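Arabinan endo-1,5-alpha-l-arabinosidase A (PDB 1GYH) hydrolyses the alpha-1,5-linked arabinofuranosyl bonds of linear arabinan, releasing almost exclusively arabinotriose during plant cell-wall breakdown. Local coordinates at residues Y20-G25 with P67-H72; T24-T29 with D61-A66; T48-A53 with Y80-F85. One frame throughout, in Å; residues are numbered along the deposited sequence.

Contact 1 of 3, residues Y20-G25 with P67-H72; sequences YLFSTG and PDIYQH
Thr24 OG1, which lies 4.1 Å from Pro67 CD, is held by two polar partners, the carboxylate of Asp9 and the amide of Ala66 immediately ahead of the proline. Asp9 is probably the catalytic proton acceptor, so this end of the contact borders the active site. The rest is packing between two adjacent blades of the five-bladed beta-propeller. Strand 20-23 belongs to one blade and strand 67-72 to the next; their short axes approach to 7.1 Å at 151°, and they meet through side chains. Phe22 carries most of the contact from its side. Its CB rests on the proline ring, with Phe22 CB 3.9 Å from Pro67 CG, while its phenyl group lies across Ile69 at about a right angle. One ring face receives Ile69 CB, 4.2 Å from the Phe22 centroid and 24° off the normal, in a CH-pi contact displaced toward the rim. Val11 of the first blade and Leu78 of the second add to this buried apolar layer. With Ile69 CG1 anti to the backbone N (chi1 -175°), the longer branch runs along the ring from CE1 toward CZ, and its terminal CD1 ends 3.7 Å from Phe22 CZ.

Contact 2 of 3, residues T24-T29 with D61-A66; sequences TGPGIT and DGHLWA
Pro26 covers one face of the His63 imidazole: Pro26 CG stands 4.0 Å from the ring centroid, in a CH-pi contact offset toward the rim, with the two side chains side by side and pointing the same way. The other flat group, the Trp65 indole, is approached obliquely by Thr24 CG2, and its ring also meets that of Phe85. Both groups flank an antiparallel pairing in which the short strand 25-26 forms the edge of the second propeller blade, alongside strand 63-72. Gly25 and Leu64 make the hydrogen-bonded pair, and Pro26 and His63 the non-hydrogen-bonded one. Gly25 N donates to Leu64 O at 3.0 Å. In return Gly25 O accepts from Leu64 N at 3.1 Å, the donor standing 52° out of the carbonyl plane; Ile28 N reaches the same oxygen from the opposite face, closing the type II turn Gly25-Ile28. Within the turn, Gly27 N donates to Gly62 O. Asp61, Gly62 and His63 probably bind substrate, and an Asx turn from Asp61 OD1 to His63 N shapes their backbone. On the buried side Ile28 crosses Leu64 at about a right angle, with Ile28 CD1 3.7 Å from Leu64 CB, and Leu64 CD1 packs on the Gly27 backbone. Beyond the paired strands, Thr24 OG1, also bonded to Asp9, takes the Ala66 amide almost straight on: 2.8 Å from N to OG1, with 175° at the hydrogen.

Contact 3 of 3, residues T48-A53 with Y80-F85; sequences TEPTWA and YSVSAF
Pro50 opens the contact by bringing CG obliquely to the phenol of Tyr80, the two side chains sliding past each other in opposite directions, with Pro50 CG 3.7 Å from Tyr80 CE1. It also begins a type I turn that ends at Ala53, whose amide donates to Pro50 O. This turn, in the loop after strand 38-44 of the first propeller blade, packs on strand 75-82 of the next. Trp52 comes back over the proline: its CG sits between the backbone N and the carbonyl carbon (chi1 55°), and one face of the indole lies on Pro50 CB. The benzene end of the indole then reaches the strand. Tyr80 OH arrives at the indole edge, near its plane, 3.2 Å from Trp52 CZ2, while Val82 CG2 approaches obliquely to 3.5 Å from Trp52 CH2. Ala53 completes the surface by touching the other branch of the valine, its CB 3.9 Å from Val82 CG1. Leu64 packs on Pro50, Tyr80 and Val82 together, and Phe46 meets Tyr80 edge-to-face.

The polar ends of the two aromatic residues share a partner outside the contact, Asp111: Tyr80 OH bonds to OD1 and Trp52 NE1 to OD2. Between the two segments the touching is mainly apolar, while a single carboxylate on strand 110-118 holds indole and phenol together. These two bonds should restrict rotation of both rings, and would probably stabilise the negative charge of Asp111.

Overall arrangement
From the N terminus, strand 18-23 of the first blade packs on strand 63-72 of the second in contact 1, closing a loop with 41 residues between its segments. Contact 2 starts from the same stretch, sharing Thr24 and Gly25, and nests within that span, with 31 residues between its segments. Pro67 CB meets Ile28 CD1 where the two join. Contact 3 crosses both, closing a loop with 26 residues between its segments: 48-53 lies within their loops, and 80-85 lies beyond them on the next strand of the second blade. Trp65 and Ser81 connect contacts 2 and 3 through neighbouring strands. Together the three tie the first blade and its outgoing loop to the second blade.

Contact 1 of 3, residues Y20-G25 with P67-H72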
loop_
_atom_site.group_PDB
_atom_site.type_symbol
_atom_site.label_atom_id
_atom_site.label_comp_id
_atom_site.label_asym_id
_atom_site.label_seq_id
_atom_site.Cartn_x
_atom_site.Cartn_y
_atom_site.Cartn_z
ATOM N N TYR A 20 -5.377 -14.220 3.550
ATOM C CA TYR A 20 -4.392 -14.162 2.460
ATOM C C TYR A 20 -3.577 -12.903 2.614
ATOM O O TYR A 20 -4.121 -11.824 2.975
ATOM C CB TYR A 20 -5.034 -14.219 1.076
ATOM C CG TYR A 20 -5.608 -15.573 0.786
ATOM C CD1 TYR A 20 -6.893 -15.903 1.211
ATOM C CD2 TYR A 20 -4.858 -16.569 0.152
ATOM C CE1 TYR A 20 -7.401 -17.144 0.974
ATOM C CE2 TYR A 20 -5.370 -17.830 -0.076
ATOM C CZ TYR A 20 -6.635 -18.121 0.332
ATOM O OH TYR A 20 -7.167 -19.356 0.136
ATOM N N LEU A 21 -2.276 -13.040 2.339
ATOM C CA LEU A 21 -1.315 -11.969 2.493
ATOM C C LEU A 21 -0.541 -11.802 1.158
ATOM O O LEU A 21 -0.106 -12.788 0.533
ATOM C CB LEU A 21 -0.355 -12.305 3.616
ATOM C CG LEU A 21 0.973 -11.527 3.784
ATOM C CD1 LEU A 21 0.760 -10.087 4.280
ATOM C CD2 LEU A 21 1.884 -12.270 4.756
ATOM N N PHE A 22 -0.429 -10.564 0.722
ATOM C CA PHE A 22 0.182 -10.206 -0.558
ATOM C C PHE A 22 1.352 -9.280 -0.287
ATOM O O PHE A 22 1.240 -8.297 0.445
ATOM C CB PHE A 22 -0.804 -9.518 -1.510
ATOM C CG PHE A 22 -2.058 -10.285 -1.768
ATOM C CD1 PHE A 22 -3.042 -10.421 -0.769
ATOM C CD2 PHE A 22 -2.272 -10.903 -2.998
ATOM C CE1 PHE A 22 -4.216 -11.120 -1.026
ATOM C CE2 PHE A 22 -3.442 -11.657 -3.239
ATOM C CZ PHE A 22 -4.417 -11.761 -2.248
ATOM N N SER A 23 2.485 -9.560 -0.948
ATOM C CA SER A 23 3.715 -8.803 -0.759
ATOM C C SER A 23 4.354 -8.438 -2.113
ATOM O O SER A 23 4.220 -9.165 -3.120
ATOM C CB SER A 23 4.704 -9.637 0.073
ATOM O OG SER A 23 5.998 -9.015 0.187
ATOM N N THR A 24 5.038 -7.303 -2.121
ATOM C CA THR A 24 6.061 -7.028 -3.139
ATOM C C THR A 24 6.941 -8.261 -3.339
ATOM O O THR A 24 7.320 -8.930 -2.384
ATOM C CB THR A 24 6.905 -5.828 -2.678
ATOM O OG1 THR A 24 6.109 -4.629 -2.773
ATOM C CG2 THR A 24 8.160 -5.599 -3.612
ATOM N N GLY A 25 7.237 -8.585 -4.589
ATOM C CA GLY A 25 8.058 -9.745 -4.914
ATOM C C GLY A 25 7.784 -10.270 -6.330
ATOM O O GLY A 25 6.924 -9.737 -7.039
ATOM N N PRO A 67 1.287 -4.202 -3.796
ATOM C CA PRO A 67 -0.015 -4.657 -4.223
ATOM C C PRO A 67 -1.146 -4.023 -3.343
ATOM O O PRO A 67 -0.898 -3.574 -2.200
ATOM C CB PRO A 67 0.054 -6.167 -3.986
ATOM C CG PRO A 67 1.036 -6.357 -2.883
ATOM C CD PRO A 67 2.048 -5.255 -3.093
ATOM N N ASP A 68 -2.337 -3.936 -3.911
ATOM C CA ASP A 68 -3.555 -3.775 -3.097
ATOM C C ASP A 68 -4.562 -4.842 -3.458
ATOM O O ASP A 68 -4.750 -5.172 -4.669
ATOM C CB ASP A 68 -4.182 -2.360 -3.228
ATOM C CG ASP A 68 -5.098 -2.020 -2.034
ATOM O OD1 ASP A 68 -4.722 -2.286 -0.871
ATOM O OD2 ASP A 68 -6.191 -1.469 -2.156
ATOM N N ILE A 69 -5.202 -5.413 -2.426
ATOM C CA ILE A 69 -6.260 -6.412 -2.666
ATOM C C ILE A 69 -7.623 -5.808 -2.294
ATOM O O ILE A 69 -7.749 -5.152 -1.236
ATOM C CB ILE A 69 -5.924 -7.759 -1.943
ATOM C CG1 ILE A 69 -6.941 -8.846 -2.281
ATOM C CG2 ILE A 69 -5.867 -7.601 -0.414
ATOM C CD1 ILE A 69 -6.831 -9.371 -3.739
ATOM N N TYR A 70 -8.617 -5.995 -3.178
ATOM C CA TYR A 70 -9.943 -5.416 -3.014
ATOM C C TYR A 70 -11.007 -6.374 -3.502
ATOM O O TYR A 70 -10.944 -6.849 -4.637
ATOM C CB TYR A 70 -10.048 -4.105 -3.786
ATOM C CG TYR A 70 -11.320 -3.298 -3.513
ATOM C CD1 TYR A 70 -11.494 -2.603 -2.302
ATOM C CD2 TYR A 70 -12.326 -3.209 -4.475
ATOM C CE1 TYR A 70 -12.667 -1.876 -2.050
ATOM C CE2 TYR A 70 -13.477 -2.473 -4.243
ATOM C CZ TYR A 70 -13.651 -1.802 -3.025
ATOM O OH TYR A 70 -14.845 -1.081 -2.787
ATOM N N GLN A 71 -11.993 -6.664 -2.640
ATOM C CA GLN A 71 -13.148 -7.484 -3.001
ATOM C C GLN A 71 -14.338 -6.621 -3.510
ATOM O O GLN A 71 -14.713 -5.601 -2.889
ATOM C CB GLN A 71 -13.590 -8.353 -1.805
ATOM C CG GLN A 71 -12.513 -9.337 -1.365
ATOM C CD GLN A 71 -12.976 -10.402 -0.417
ATOM O OE1 GLN A 71 -14.026 -11.020 -0.641
ATOM N NE2 GLN A 71 -12.167 -10.670 0.633
ATOM N N HIS A 72 -14.920 -7.027 -4.630
ATOM C CA HIS A 72 -15.962 -6.262 -5.319
ATOM C C HIS A 72 -16.808 -7.189 -6.168
ATOM O O HIS A 72 -16.275 -7.882 -7.034
ATOM C CB HIS A 72 -15.326 -5.219 -6.231
ATOM C CG HIS A 72 -16.307 -4.389 -7.005
ATOM N ND1 HIS A 72 -16.963 -3.305 -6.461
ATOM C CD2 HIS A 72 -16.715 -4.465 -8.300
ATOM C CE1 HIS A 72 -17.746 -2.759 -7.378
ATOM N NE2 HIS A 72 -17.619 -3.446 -8.504
#

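Contact 2 of 3, residues T24-T29 with D61-A66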
loop_
_atom_site.group_PDB
_atom_site.type_symbol
_atom_site.label_atom_id
_atom_site.label_comp_id
_atom_site.label_asym_id
_atom_site.label_seq_id
_atom_site.Cartn_x
_atom_site.Cartn_y
_atom_site.Cartn_z
ATOM N N THR A 24 5.038 -7.303 -2.121
ATOM C CA THR A 24 6.061 -7.028 -3.139
ATOM C C THR A 24 6.941 -8.261 -3.339
ATOM O O THR A 24 7.320 -8.930 -2.384
ATOM C CB THR A 24 6.905 -5.828 -2.678
ATOM O OG1 THR A 24 6.109 -4.629 -2.773
ATOM C CG2 THR A 24 8.160 -5.599 -3.612
ATOM N N GLY A 25 7.237 -8.585 -4.589
ATOM C CA GLY A 25 8.058 -9.745 -4.914
ATOM C C GLY A 25 7.784 -10.270 -6.330
ATOM O O GLY A 25 6.924 -9.737 -7.039
ATOM N N PRO A 26 8.481 -11.315 -6.750
ATOM C CA PRO A 26 8.323 -11.844 -8.124
ATOM C C PRO A 26 6.877 -12.214 -8.450
ATOM O O PRO A 26 6.344 -13.098 -7.795
ATOM C CB PRO A 26 9.227 -13.078 -8.118
ATOM C CG PRO A 26 10.259 -12.743 -7.088
ATOM C CD PRO A 26 9.475 -12.085 -5.985
ATOM N N GLY A 27 6.233 -11.520 -9.385
ATOM C CA GLY A 27 4.854 -11.858 -9.761
ATOM C C GLY A 27 3.769 -11.521 -8.701
ATOM O O GLY A 27 2.616 -11.825 -8.930
ATOM N N ILE A 28 4.148 -10.812 -7.639
ATOM C CA ILE A 28 3.401 -10.616 -6.368
ATOM C C ILE A 28 3.312 -11.946 -5.598
ATOM O O ILE A 28 2.761 -12.912 -6.085
ATOM C CB ILE A 28 2.031 -10.009 -6.548
ATOM C CG1 ILE A 28 2.070 -8.583 -7.099
ATOM C CG2 ILE A 28 1.262 -9.983 -5.180
ATOM C CD1 ILE A 28 2.744 -7.521 -6.255
ATOM N N THR A 29 3.915 -11.985 -4.415
ATOM C CA THR A 29 3.973 -13.189 -3.587
ATOM C C THR A 29 2.697 -13.259 -2.723
ATOM O O THR A 29 2.319 -12.263 -2.122
ATOM C CB THR A 29 5.194 -13.151 -2.664
ATOM O OG1 THR A 29 6.413 -12.862 -3.384
ATOM C CG2 THR A 29 5.422 -14.525 -2.048
ATOM N N ASP A 61 12.985 -6.360 -13.693
ATOM C CA ASP A 61 13.586 -7.624 -13.154
ATOM C C ASP A 61 12.630 -8.710 -12.686
ATOM O O ASP A 61 13.061 -9.668 -12.050
ATOM C CB ASP A 61 14.589 -7.339 -12.014
ATOM C CG ASP A 61 13.971 -6.672 -10.795
ATOM O OD1 ASP A 61 12.727 -6.516 -10.670
ATOM O OD2 ASP A 61 14.681 -6.247 -9.860
ATOM N N GLY A 62 11.348 -8.591 -12.991
ATOM C CA GLY A 62 10.366 -9.553 -12.526
ATOM C C GLY A 62 9.663 -9.265 -11.190
ATOM O O GLY A 62 8.665 -9.908 -10.915
ATOM N N HIS A 63 10.175 -8.330 -10.397
ATOM C CA HIS A 63 9.593 -7.961 -9.097
ATOM C C HIS A 63 8.501 -6.907 -9.254
ATOM O O HIS A 63 8.758 -5.773 -9.671
ATOM C CB HIS A 63 10.656 -7.438 -8.116
ATOM C CG HIS A 63 11.639 -8.483 -7.711
ATOM N ND1 HIS A 63 11.675 -9.044 -6.446
ATOM C CD2 HIS A 63 12.597 -9.109 -8.431
ATOM C CE1 HIS A 63 12.623 -9.961 -6.409
ATOM N NE2 HIS A 63 13.183 -10.036 -7.602
ATOM N N LEU A 64 7.268 -7.296 -8.925
ATOM C CA LEU A 64 6.146 -6.361 -8.887
ATOM C C LEU A 64 6.036 -5.753 -7.500
ATOM O O LEU A 64 6.364 -6.411 -6.508
ATOM C CB LEU A 64 4.850 -7.073 -9.288
ATOM C CG LEU A 64 4.824 -7.664 -10.704
ATOM C CD1 LEU A 64 3.567 -8.550 -10.934
ATOM C CD2 LEU A 64 4.866 -6.522 -11.724
ATOM N N TRP A 65 5.601 -4.488 -7.426
ATOM C CA TRP A 65 5.652 -3.744 -6.165
ATOM C C TRP A 65 4.255 -3.347 -5.653
ATOM O O TRP A 65 3.365 -3.031 -6.449
ATOM C CB TRP A 65 6.399 -2.431 -6.279
ATOM C CG TRP A 65 7.862 -2.405 -6.815
ATOM C CD1 TRP A 65 8.676 -3.438 -7.129
ATOM C CD2 TRP A 65 8.594 -1.213 -7.077
ATOM N NE1 TRP A 65 9.885 -2.956 -7.585
ATOM C CE2 TRP A 65 9.853 -1.580 -7.546
ATOM C CE3 TRP A 65 8.294 0.143 -6.953
ATOM C CZ2 TRP A 65 10.836 -0.631 -7.903
ATOM C CZ3 TRP A 65 9.291 1.113 -7.300
ATOM C CH2 TRP A 65 10.533 0.702 -7.776
ATOM N N ALA A 66 4.141 -3.322 -4.323
ATOM C CA ALA A 66 3.083 -2.582 -3.579
ATOM C C ALA A 66 1.655 -2.947 -3.999
ATOM O O ALA A 66 0.873 -2.123 -4.470
ATOM C CB ALA A 66 3.359 -1.056 -3.684
#

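Contact 3 of 3, residues T48-A53 with Y80-F85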
loop_
_atom_site.group_PDB
_atom_site.type_symbol
_atom_site.label_atom_id
_atom_site.label_comp_id
_atom_site.label_asym_id
_atom_site.label_seq_id
_atom_site.Cartn_x
_atom_site.Cartn_y
_atom_site.Cartn_z
ATOM N N THR A 48 5.144 -15.605 -14.594
ATOM C CA THR A 48 6.326 -14.892 -15.065
ATOM C C THR A 48 6.155 -13.385 -14.788
ATOM O O THR A 48 6.485 -12.920 -13.700
ATOM C CB THR A 48 6.622 -15.220 -16.564
ATOM O OG1 THR A 48 5.483 -14.950 -17.390
ATOM C CG2 THR A 48 6.872 -16.686 -16.775
ATOM N N GLU A 49 5.568 -12.661 -15.740
ATOM C CA GLU A 49 5.365 -11.224 -15.609
ATOM C C GLU A 49 4.288 -10.707 -16.534
ATOM O O GLU A 49 3.928 -11.374 -17.532
ATOM C CB GLU A 49 6.678 -10.467 -15.891
ATOM C CG GLU A 49 7.252 -10.634 -17.258
ATOM C CD GLU A 49 8.688 -10.119 -17.366
ATOM O OE1 GLU A 49 9.562 -10.503 -16.525
ATOM O OE2 GLU A 49 8.953 -9.341 -18.317
ATOM N N PRO A 50 3.766 -9.516 -16.239
ATOM C CA PRO A 50 2.787 -8.920 -17.136
ATOM C C PRO A 50 3.403 -8.756 -18.551
ATOM O O PRO A 50 4.580 -8.415 -18.673
ATOM C CB PRO A 50 2.473 -7.572 -16.483
ATOM C CG PRO A 50 2.898 -7.700 -15.059
ATOM C CD PRO A 50 4.039 -8.647 -15.076
ATOM N N THR A 51 2.613 -9.024 -19.590
ATOM C CA THR A 51 3.101 -9.000 -20.963
ATOM C C THR A 51 3.624 -7.637 -21.372
ATOM O O THR A 51 4.490 -7.541 -22.248
ATOM C CB THR A 51 2.018 -9.438 -21.968
ATOM O OG1 THR A 51 0.886 -8.564 -21.862
ATOM C CG2 THR A 51 1.517 -10.867 -21.685
ATOM N N TRP A 52 3.103 -6.591 -20.736
ATOM C CA TRP A 52 3.403 -5.211 -21.050
ATOM C C TRP A 52 4.509 -4.583 -20.176
ATOM O O TRP A 52 4.888 -3.416 -20.391
ATOM C CB TRP A 52 2.103 -4.365 -20.921
ATOM C CG TRP A 52 1.399 -4.485 -19.563
ATOM C CD1 TRP A 52 0.390 -5.353 -19.251
ATOM C CD2 TRP A 52 1.689 -3.758 -18.364
ATOM N NE1 TRP A 52 0.042 -5.206 -17.933
ATOM C CE2 TRP A 52 0.815 -4.229 -17.365
ATOM C CE3 TRP A 52 2.608 -2.755 -18.026
ATOM C CZ2 TRP A 52 0.815 -3.723 -16.060
ATOM C CZ3 TRP A 52 2.612 -2.246 -16.725
ATOM C CH2 TRP A 52 1.704 -2.729 -15.757
ATOM N N ALA A 53 5.007 -5.308 -19.182
ATOM C CA ALA A 53 5.851 -4.690 -18.157
ATOM C C ALA A 53 7.137 -4.119 -18.738
ATOM O O ALA A 53 7.519 -3.013 -18.390
ATOM C CB ALA A 53 6.202 -5.663 -17.098
ATOM N N TYR A 80 -1.253 -3.769 -8.756
ATOM C CA TYR A 80 0.180 -4.041 -8.642
ATOM C C TYR A 80 0.919 -2.969 -9.458
ATOM O O TYR A 80 0.325 -2.354 -10.355
ATOM C CB TYR A 80 0.529 -5.478 -9.146
ATOM C CG TYR A 80 0.172 -5.724 -10.614
ATOM C CD1 TYR A 80 1.050 -5.336 -11.627
ATOM C CD2 TYR A 80 -1.082 -6.255 -10.991
ATOM C CE1 TYR A 80 0.739 -5.502 -12.962
ATOM C CE2 TYR A 80 -1.431 -6.422 -12.331
ATOM C CZ TYR A 80 -0.500 -6.040 -13.332
ATOM O OH TYR A 80 -0.768 -6.182 -14.676
ATOM N N SER A 81 2.201 -2.755 -9.126
ATOM C CA SER A 81 3.023 -1.685 -9.720
ATOM C C SER A 81 4.206 -2.296 -10.502
ATOM O O SER A 81 4.882 -3.199 -10.020
ATOM C CB SER A 81 3.562 -0.730 -8.635
ATOM O OG SER A 81 2.560 -0.403 -7.664
ATOM N N VAL A 82 4.397 -1.809 -11.717
ATOM C CA VAL A 82 5.609 -2.055 -12.547
ATOM C C VAL A 82 6.418 -0.749 -12.555
ATOM O O VAL A 82 5.911 0.318 -12.882
ATOM C CB VAL A 82 5.190 -2.435 -13.965
ATOM C CG1 VAL A 82 6.386 -2.374 -14.926
ATOM C CG2 VAL A 82 4.551 -3.820 -14.004
ATOM N N SER A 83 7.688 -0.814 -12.187
ATOM C CA SER A 83 8.482 0.396 -12.080
ATOM C C SER A 83 9.975 0.153 -12.286
ATOM O O SER A 83 10.387 -0.921 -12.738
ATOM C CB SER A 83 8.237 1.028 -10.706
ATOM O OG SER A 83 8.676 2.381 -10.649
ATOM N N ALA A 84 10.756 1.172 -11.967
ATOM C CA ALA A 84 12.212 1.081 -11.924
ATOM C C ALA A 84 12.749 1.990 -10.841
ATOM O O ALA A 84 12.313 3.144 -10.688
ATOM C CB ALA A 84 12.815 1.476 -13.317
ATOM N N PHE A 85 13.714 1.496 -10.085
ATOM C CA PHE A 85 14.209 2.258 -8.936
ATOM C C PHE A 85 14.689 3.642 -9.308
ATOM O O PHE A 85 15.451 3.814 -10.261
ATOM C CB PHE A 85 15.314 1.477 -8.179
ATOM C CG PHE A 85 14.751 0.449 -7.208
ATOM C CD1 PHE A 85 14.055 0.866 -6.059
ATOM C CD2 PHE A 85 14.859 -0.928 -7.476
ATOM C CE1 PHE A 85 13.496 -0.078 -5.155
ATOM C CE2 PHE A 85 14.325 -1.895 -6.581
ATOM C CZ PHE A 85 13.643 -1.466 -5.417
#